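Local coordinates for ALKF (Bacillus cereus, PDB 3ZBO), which belongs to a family related to the HEAT-like repeat DNA glycosylases, has affinity for branched DNA structures and is otherwise of unknown function, at residues N148-S153 and I186-L191; F38-G43 and N67-Y72; R172-M177 and G203-K208. All coordinates share one frame; numbering follows the deposited sequence.

Interaction 1: residues N148-S153 and I186-L191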
loop_
_atom_site.group_PDB
_atom_site.type_symbol
_atom_site.label_atom_id
_atom_site.label_comp_id
_atom_site.label_asym_id
_atom_site.label_seq_id
_atom_site.Cartn_x
_atom_site.Cartn_y
_atom_site.Cartn_z
ATOM N N ASN A 148 -11.834 -16.923 3.858
ATOM C CA ASN A 148 -11.813 -17.480 5.219
ATOM C C ASN A 148 -10.653 -17.011 6.102
ATOM O O ASN A 148 -10.664 -17.265 7.335
ATOM C CB ASN A 148 -11.957 -19.015 5.108
ATOM C CG ASN A 148 -10.660 -19.715 4.772
ATOM O OD1 ASN A 148 -9.759 -19.173 4.152
ATOM N ND2 ASN A 148 -10.532 -20.960 5.208
ATOM N N ALA A 149 -9.726 -16.229 5.532
ATOM C CA ALA A 149 -8.700 -15.599 6.345
ATOM C C ALA A 149 -9.250 -14.436 7.103
ATOM O O ALA A 149 -8.521 -13.926 7.982
ATOM C CB ALA A 149 -7.479 -15.202 5.415
ATOM N N PHE A 150 -10.504 -14.014 6.876
ATOM C CA PHE A 150 -11.073 -12.836 7.557
ATOM C C PHE A 150 -12.321 -13.138 8.289
ATOM O O PHE A 150 -13.126 -13.987 7.847
ATOM C CB PHE A 150 -11.412 -11.754 6.490
ATOM C CG PHE A 150 -10.274 -11.496 5.563
ATOM C CD1 PHE A 150 -9.275 -10.592 5.914
ATOM C CD2 PHE A 150 -10.139 -12.194 4.389
ATOM C CE1 PHE A 150 -8.148 -10.348 5.068
ATOM C CE2 PHE A 150 -9.102 -11.967 3.547
ATOM C CZ PHE A 150 -8.058 -11.047 3.852
ATOM N N SER A 151 -12.468 -12.498 9.434
ATOM C CA SER A 151 -13.709 -12.515 10.177
ATOM C C SER A 151 -14.718 -11.582 9.462
ATOM O O SER A 151 -14.417 -10.363 9.280
ATOM C CB SER A 151 -13.474 -11.980 11.605
ATOM O OG SER A 151 -14.688 -11.573 12.138
ATOM N N GLU A 152 -15.889 -12.082 9.036
ATOM C CA GLU A 152 -16.875 -11.258 8.326
ATOM C C GLU A 152 -17.376 -10.139 9.240
ATOM O O GLU A 152 -17.526 -8.987 8.845
ATOM C CB GLU A 152 -18.053 -12.108 7.775
ATOM C CG GLU A 152 -19.092 -11.319 7.130
ATOM C CD GLU A 152 -20.250 -12.148 6.549
ATOM O OE1 GLU A 152 -19.997 -13.335 6.175
ATOM O OE2 GLU A 152 -21.373 -11.622 6.510
ATOM N N SER A 153 -17.577 -10.420 10.544
ATOM C CA SER A 153 -17.981 -9.336 11.393
ATOM C C SER A 153 -16.873 -8.259 11.575
ATOM O O SER A 153 -17.233 -7.100 11.674
ATOM C CB SER A 153 -18.444 -9.909 12.822
ATOM O OG SER A 153 -17.369 -10.525 13.410
ATOM N N ILE A 186 -15.379 -5.615 -4.285
ATOM C CA ILE A 186 -15.013 -6.494 -5.375
ATOM C C ILE A 186 -14.385 -7.780 -4.930
ATOM O O ILE A 186 -14.669 -8.854 -5.514
ATOM C CB ILE A 186 -14.085 -5.689 -6.338
ATOM C CG1 ILE A 186 -14.827 -4.523 -6.955
ATOM C CG2 ILE A 186 -13.540 -6.656 -7.430
ATOM C CD1 ILE A 186 -16.204 -4.856 -7.617
ATOM N N SER A 187 -13.495 -7.770 -3.936
ATOM C CA SER A 187 -12.718 -8.953 -3.609
ATOM C C SER A 187 -13.176 -9.725 -2.361
ATOM O O SER A 187 -12.584 -10.757 -2.104
ATOM C CB SER A 187 -11.234 -8.606 -3.454
ATOM O OG SER A 187 -10.716 -8.064 -4.691
ATOM N N TYR A 188 -14.167 -9.236 -1.652
ATOM C CA TYR A 188 -14.704 -9.932 -0.467
ATOM C C TYR A 188 -16.197 -10.070 -0.572
ATOM O O TYR A 188 -16.980 -9.349 0.007
ATOM C CB TYR A 188 -14.295 -9.108 0.789
ATOM C CG TYR A 188 -14.643 -9.975 2.064
ATOM C CD1 TYR A 188 -13.936 -11.101 2.341
ATOM C CD2 TYR A 188 -15.674 -9.522 2.887
ATOM C CE1 TYR A 188 -14.294 -11.857 3.550
ATOM C CE2 TYR A 188 -16.039 -10.180 4.076
ATOM C CZ TYR A 188 -15.348 -11.384 4.332
ATOM O OH TYR A 188 -15.727 -12.060 5.468
ATOM N N VAL A 189 -16.585 -11.072 -1.381
ATOM C CA VAL A 189 -18.009 -11.204 -1.720
ATOM C C VAL A 189 -18.967 -11.379 -0.564
ATOM O O VAL A 189 -20.145 -10.984 -0.699
ATOM C CB VAL A 189 -18.300 -12.279 -2.790
ATOM C CG1 VAL A 189 -17.586 -11.959 -4.064
ATOM C CG2 VAL A 189 -17.962 -13.681 -2.331
ATOM N N PRO A 190 -18.507 -11.905 0.592
ATOM C CA PRO A 190 -19.541 -11.905 1.688
ATOM C C PRO A 190 -20.173 -10.601 2.048
ATOM O O PRO A 190 -21.322 -10.540 2.511
ATOM C CB PRO A 190 -18.793 -12.555 2.834
ATOM C CG PRO A 190 -17.759 -13.419 2.187
ATOM C CD PRO A 190 -17.255 -12.552 0.968
ATOM N N LEU A 191 -19.481 -9.482 1.822
ATOM C CA LEU A 191 -20.006 -8.187 2.118
ATOM C C LEU A 191 -20.019 -7.292 0.866
ATOM O O LEU A 191 -20.029 -6.054 0.981
ATOM C CB LEU A 191 -19.111 -7.502 3.200
ATOM C CG LEU A 191 -19.264 -8.208 4.549
ATOM C CD1 LEU A 191 -18.272 -7.663 5.527
ATOM C CD2 LEU A 191 -20.649 -8.101 5.086
HETATM O O HOH W 1 -14.963 -14.641 5.777
HETATM O O HOH W 2 -22.881 -10.861 4.603
#

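Interaction 2: residues F38-G43 and N67-Y72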
loop_
_atom_site.group_PDB
_atom_site.type_symbol
_atom_site.label_atom_id
_atom_site.label_comp_id
_atom_site.label_asym_id
_atom_site.label_seq_id
_atom_site.Cartn_x
_atom_site.Cartn_y
_atom_site.Cartn_z
ATOM N N PHE A 38 15.819 8.494 -7.397
ATOM C CA PHE A 38 16.312 8.345 -8.728
ATOM C C PHE A 38 15.202 8.293 -9.784
ATOM O O PHE A 38 15.447 8.695 -10.962
ATOM C CB PHE A 38 17.087 7.052 -8.905
ATOM C CG PHE A 38 18.292 6.859 -7.992
ATOM C CD1 PHE A 38 19.153 7.897 -7.653
ATOM C CD2 PHE A 38 18.510 5.589 -7.459
ATOM C CE1 PHE A 38 20.300 7.659 -6.843
ATOM C CE2 PHE A 38 19.644 5.340 -6.615
ATOM C CZ PHE A 38 20.506 6.356 -6.353
ATOM N N GLY A 39 14.009 7.784 -9.432
ATOM C CA GLY A 39 12.973 7.719 -10.448
ATOM C C GLY A 39 13.084 6.442 -11.255
ATOM O O GLY A 39 13.125 6.430 -12.531
ATOM N N VAL A 40 12.960 5.293 -10.599
ATOM C CA VAL A 40 13.056 3.997 -11.298
ATOM C C VAL A 40 11.697 3.380 -11.555
ATOM O O VAL A 40 10.938 3.155 -10.621
ATOM C CB VAL A 40 13.923 2.995 -10.470
ATOM C CG1 VAL A 40 14.018 1.625 -11.170
ATOM C CG2 VAL A 40 15.311 3.585 -10.176
ATOM N N ALA A 41 11.302 3.117 -12.823
ATOM C CA ALA A 41 10.030 2.476 -13.053
ATOM C C ALA A 41 10.115 1.092 -12.471
ATOM O O ALA A 41 11.130 0.390 -12.640
ATOM C CB ALA A 41 9.809 2.346 -14.530
ATOM N N THR A 42 9.050 0.662 -11.794
ATOM C CA THR A 42 9.090 -0.630 -11.082
ATOM C C THR A 42 9.393 -1.829 -11.986
ATOM O O THR A 42 10.087 -2.743 -11.577
ATOM C CB THR A 42 7.901 -0.884 -10.199
ATOM O OG1 THR A 42 6.726 -1.003 -11.004
ATOM C CG2 THR A 42 7.728 0.256 -9.147
ATOM N N GLY A 43 8.925 -1.824 -13.231
ATOM C CA GLY A 43 9.198 -3.048 -14.016
ATOM C C GLY A 43 10.692 -3.176 -14.306
ATOM O O GLY A 43 11.189 -4.320 -14.568
ATOM N N ASN A 67 16.282 6.777 0.290
ATOM C CA ASN A 67 16.077 6.988 -1.131
ATOM C C ASN A 67 14.875 6.148 -1.546
ATOM O O ASN A 67 14.842 4.920 -1.395
ATOM C CB ASN A 67 17.355 6.607 -1.868
ATOM C CG ASN A 67 17.199 6.654 -3.384
ATOM O OD1 ASN A 67 16.185 6.241 -3.960
ATOM N ND2 ASN A 67 18.233 7.155 -4.054
ATOM N N TYR A 68 13.789 6.834 -1.995
ATOM C CA TYR A 68 12.568 6.145 -2.275
ATOM C C TYR A 68 12.758 4.892 -3.156
ATOM O O TYR A 68 12.164 3.823 -2.935
ATOM C CB TYR A 68 11.518 7.078 -2.958
ATOM C CG TYR A 68 10.284 6.320 -3.409
ATOM C CD1 TYR A 68 9.381 5.761 -2.492
ATOM C CD2 TYR A 68 10.054 6.065 -4.807
ATOM C CE1 TYR A 68 8.303 5.012 -2.897
ATOM C CE2 TYR A 68 8.974 5.324 -5.197
ATOM C CZ TYR A 68 8.050 4.785 -4.270
ATOM O OH TYR A 68 6.992 4.028 -4.619
ATOM N N ASP A 69 13.551 5.011 -4.223
ATOM C CA ASP A 69 13.630 3.826 -5.096
ATOM C C ASP A 69 14.337 2.672 -4.431
ATOM O O ASP A 69 13.966 1.481 -4.617
ATOM C CB ASP A 69 14.389 4.165 -6.383
ATOM C CG ASP A 69 13.655 5.244 -7.192
ATOM O OD1 ASP A 69 12.675 4.919 -7.824
ATOM O OD2 ASP A 69 14.095 6.391 -7.113
ATOM N N ALA A 70 15.385 3.016 -3.679
ATOM C CA ALA A 70 16.057 1.944 -2.907
ATOM C C ALA A 70 15.153 1.339 -1.852
ATOM O O ALA A 70 15.216 0.119 -1.602
ATOM C CB ALA A 70 17.316 2.527 -2.187
ATOM N N MET A 71 14.349 2.207 -1.258
ATOM C CA MET A 71 13.400 1.715 -0.264
ATOM C C MET A 71 12.291 0.815 -0.866
ATOM O O MET A 71 11.906 -0.197 -0.272
ATOM C CB MET A 71 12.734 2.860 0.479
ATOM C CG MET A 71 13.708 3.641 1.309
ATOM S SD MET A 71 13.107 5.271 1.823
ATOM C CE MET A 71 12.210 4.792 3.334
ATOM N N TYR A 72 11.785 1.207 -2.054
ATOM C CA TYR A 72 10.873 0.358 -2.798
ATOM C C TYR A 72 11.518 -0.973 -3.108
ATOM O O TYR A 72 10.884 -2.032 -2.896
ATOM C CB TYR A 72 10.396 1.161 -4.066
ATOM C CG TYR A 72 9.277 0.374 -4.717
ATOM C CD1 TYR A 72 9.570 -0.681 -5.583
ATOM C CD2 TYR A 72 7.970 0.743 -4.568
ATOM C CE1 TYR A 72 8.493 -1.384 -6.158
ATOM C CE2 TYR A 72 6.896 0.002 -5.099
ATOM C CZ TYR A 72 7.183 -1.028 -5.944
ATOM O OH TYR A 72 6.118 -1.772 -6.470
HETATM O O HOH W 3 10.675 3.125 -7.919
#

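Interaction 3: residues R172-M177 and G203-K208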
loop_
_atom_site.group_PDB
_atom_site.type_symbol
_atom_site.label_atom_id
_atom_site.label_comp_id
_atom_site.label_asym_id
_atom_site.label_seq_id
_atom_site.Cartn_x
_atom_site.Cartn_y
_atom_site.Cartn_z
ATOM N N ARG A 172 -4.277 11.185 3.773
ATOM C CA ARG A 172 -3.840 9.927 3.185
ATOM C C ARG A 172 -4.595 8.764 3.723
ATOM O O ARG A 172 -4.781 7.734 3.004
ATOM C CB ARG A 172 -2.334 9.681 3.413
ATOM C CG ARG A 172 -1.455 10.675 2.691
ATOM C CD ARG A 172 -1.773 11.084 1.246
ATOM N NE ARG A 172 -2.111 9.871 0.464
ATOM C CZ ARG A 172 -2.357 9.960 -0.829
ATOM N NH1 ARG A 172 -2.184 11.165 -1.496
ATOM N NH2 ARG A 172 -2.814 8.872 -1.445
ATOM N N THR A 173 -5.112 8.839 4.935
ATOM C CA THR A 173 -5.916 7.781 5.508
ATOM C C THR A 173 -7.175 7.636 4.620
ATOM O O THR A 173 -7.668 6.504 4.386
ATOM C CB THR A 173 -6.245 8.068 6.991
ATOM O OG1 THR A 173 -5.047 8.461 7.651
ATOM C CG2 THR A 173 -6.761 6.792 7.626
ATOM N N LYS A 174 -7.785 8.766 4.215
ATOM C CA LYS A 174 -9.016 8.750 3.441
ATOM C C LYS A 174 -8.758 7.934 2.146
ATOM O O LYS A 174 -9.625 7.167 1.716
ATOM C CB LYS A 174 -9.346 10.172 2.915
ATOM C CG LYS A 174 -9.798 11.119 3.967
ATOM C CD LYS A 174 -10.132 12.450 3.233
ATOM C CE LYS A 174 -10.548 13.505 4.219
ATOM N NZ LYS A 174 -10.678 14.824 3.442
ATOM N N SER A 175 -7.610 8.142 1.467
ATOM C CA SER A 175 -7.317 7.403 0.226
ATOM C C SER A 175 -7.294 5.927 0.516
ATOM O O SER A 175 -7.900 5.143 -0.270
ATOM C CB SER A 175 -5.952 7.882 -0.284
ATOM O OG SER A 175 -5.505 6.957 -1.324
ATOM N N ALA A 176 -6.652 5.501 1.588
ATOM C CA ALA A 176 -6.585 4.079 1.849
ATOM C C ALA A 176 -7.907 3.501 2.309
ATOM O O ALA A 176 -8.244 2.335 1.926
ATOM C CB ALA A 176 -5.487 3.799 2.976
ATOM N N MET A 177 -8.676 4.249 3.087
ATOM C CA MET A 177 -10.028 3.723 3.500
ATOM C C MET A 177 -10.908 3.617 2.220
ATOM O O MET A 177 -11.753 2.716 2.152
ATOM C CB MET A 177 -10.635 4.768 4.461
ATOM C CG MET A 177 -10.036 4.661 5.811
ATOM S SD MET A 177 -10.894 6.046 6.734
ATOM C CE MET A 177 -10.821 5.406 8.413
ATOM N N GLY A 203 -20.141 8.602 -0.708
ATOM C CA GLY A 203 -20.127 9.549 -1.782
ATOM C C GLY A 203 -18.702 9.924 -2.179
ATOM O O GLY A 203 -17.778 9.163 -1.958
ATOM N N ILE A 204 -18.522 11.124 -2.697
ATOM C CA ILE A 204 -17.219 11.572 -3.109
ATOM C C ILE A 204 -16.320 11.852 -1.873
ATOM O O ILE A 204 -16.757 12.462 -0.895
ATOM C CB ILE A 204 -17.298 12.920 -3.872
ATOM C CG1 ILE A 204 -18.133 12.732 -5.177
ATOM C CG2 ILE A 204 -15.904 13.483 -4.219
ATOM C CD1 ILE A 204 -17.452 11.735 -6.137
ATOM N N VAL A 205 -15.075 11.374 -1.964
ATOM C CA VAL A 205 -14.091 11.578 -0.890
ATOM C C VAL A 205 -12.996 12.449 -1.463
ATOM O O VAL A 205 -12.428 12.149 -2.557
ATOM C CB VAL A 205 -13.471 10.181 -0.501
ATOM C CG1 VAL A 205 -12.232 10.379 0.413
ATOM C CG2 VAL A 205 -14.589 9.383 0.247
ATOM N N GLU A 206 -12.755 13.566 -0.787
ATOM C CA GLU A 206 -11.796 14.565 -1.297
ATOM C C GLU A 206 -10.496 14.437 -0.523
ATOM O O GLU A 206 -10.455 14.692 0.688
ATOM C CB GLU A 206 -12.375 16.013 -1.196
ATOM C CG GLU A 206 -11.282 16.983 -1.623
ATOM C CD GLU A 206 -11.709 18.422 -1.535
ATOM O OE1 GLU A 206 -12.818 18.769 -1.119
ATOM O OE2 GLU A 206 -10.855 19.240 -1.944
ATOM N N VAL A 207 -9.470 14.001 -1.244
ATOM C CA VAL A 207 -8.109 13.886 -0.691
ATOM C C VAL A 207 -7.351 15.178 -1.054
ATOM O O VAL A 207 -7.007 15.421 -2.201
ATOM C CB VAL A 207 -7.371 12.694 -1.300
ATOM C CG1 VAL A 207 -5.980 12.546 -0.669
ATOM C CG2 VAL A 207 -8.160 11.382 -1.026
ATOM N N LYS A 208 -7.163 15.992 -0.003
ATOM C CA LYS A 208 -6.389 17.256 -0.179
ATOM C C LYS A 208 -4.934 16.931 -0.219
ATOM O O LYS A 208 -4.471 16.017 0.457
ATOM C CB LYS A 208 -6.732 18.147 0.997
ATOM C CG LYS A 208 -8.173 18.547 0.927
ATOM C CD LYS A 208 -8.546 19.342 2.127
ATOM C CE LYS A 208 -10.098 19.468 2.119
ATOM N NZ LYS A 208 -10.606 19.947 3.460
#

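Interaction 1: residues N148-S153 and I186-L191
E152 and P190, whose CA atoms lie 7.2 Å apart, mark the closest backbone approach between the start of helix 152-165 and the 3-10 turn that leads from helix 171-187 toward helix 192-202. No direct hydrogen bond joins the two segments; Y188 and E152 do most of the touching. Y188 swings its ring across the gap because chi1 (-170°) sets CG opposite the backbone N, and its hydroxyl OH comes to 3.2 Å from E152 CA, which sits at the ring edge, near its plane. E152 crosses this ring at about a right angle, its carboxylate plane turned 80° from that of the ring. The extended E152 chain then runs past the next turn, OE1 lying 3.6 Å from P190 CB, while CG packs on CG of L191. F150 adds an apolar touch, CB to Y188 CE1 at 4.1 Å. P190 CD lies over the centre of one face of the Y188 ring, so the turn packs on its own tyrosine. I155 and L142 continue the apolar surroundings of F150 and Y188. Two waters supply the polar links. One donates to F150 O (2.8 Å) and also bonds Y188 OH; the other donates to both E152 OE2 and P190 O. Between the junction ahead of helix 152-165 and the one that follows helix 171-187, hydrogen bonding thus runs through water, while the direct touches are van der Waals packing.

Interaction 2: residues F38-G43 and N67-Y72
D69 OD2 accepts two backbone N-H groups from the facing loop, F38 N at 2.7 Å and G39 N at the same distance. F38 N meets OD2 nearly along its C-O axis, whereas G39 N comes from above the carboxylate plane, 36° out of it. The other oxygen, OD1, takes V40 N at 2.8 Å, in a fairly straight bond (166°) that arrives still farther out of the plane. With CG anti to its own carbonyl carbon, D69 turns its buried carboxylate toward these three consecutive amides, whose N-H dipoles probably help to stabilise its charge. A water donates to both D69 OD1 and V40 O, and V40 O also bonds the hydroxyl of Y28. This is a side chain from the first turn of helix 68-77 holding the long loop between helices 22-30 and 46-52 within the HEAT-like helical array. N67 is the N-cap of that helix, its OD1 accepting weak bonds from D69 N and A70 N. Its amide nitrogen ND2 sits 3.3 Å above the plane of the F38 ring, over its centre, with the amide plane tilted 61° to the ring. Farther along, the methyl T42 CG2 lies over one face of the Y72 ring, 3.5 Å from CZ. The Y72 hydroxyl itself bonds R240 O, near the chain's C-terminus.

Interaction 3: residues R172-M177 and G203-K208
Beyond a first torsion that sets CG anti to the carbonyl carbon (chi1 -72°), the K174 side chain is fully extended, and it carries NZ from the flank of helix 171-187 to the backbone of the strand. There NZ donates to E206 O at 2.8 Å, meeting the carbonyl almost head-on with a C=O...N angle of 169°. The ammonium also forms a salt bridge with E171, which probably balances its charge and would offset the nearby like charge of K208 NZ, 5.1 Å away; E171 in addition accepts from K208 N, so one carboxylate ties the lysine and the strand end together. The aliphatic part of K174 lies against V205, CB to CG1 at 3.8 Å. V207, two residues on, continues the contact: its CG2 approaches S175 N at 4.1 Å, and its CG1 sits over one face of the R172 guanidinium, offset toward the rim. R172 bends at chi2 and chi3, which turns that face to V207 CG1, and it also makes a cation-pi contact with Y98. The carboxylate of E206, by contrast, bonds S214. Helix and strand run roughly antiparallel, at 143°, the axes of 172-177 and 204-207 approaching to 7.9 Å. Strand 204-207 pairs with 215-218 in a two-stranded antiparallel hairpin, packed against helix 171-187, which also meets helix 128-144 through T173 and A176.

In the fold
Interaction 2 comes first along the chain and closes before the others open, joining the loop ahead of helix 46-52 to helix 68-77. Interactions 1 and 3 follow and alternate in sequence, sharing helix 171-187: interaction 3 uses its beginning and interaction 1 its end, with centres about 22 Å apart. Interaction 2 lies across the chain's centre from interaction 1, their centres about 33 Å apart, and its centre is about 25 Å from that of interaction 3. No two of them touch. Well separated, they sit at different places in a helical array related to that of the HEAT-like glycosylases, with the small two-stranded sheet added at interaction 3.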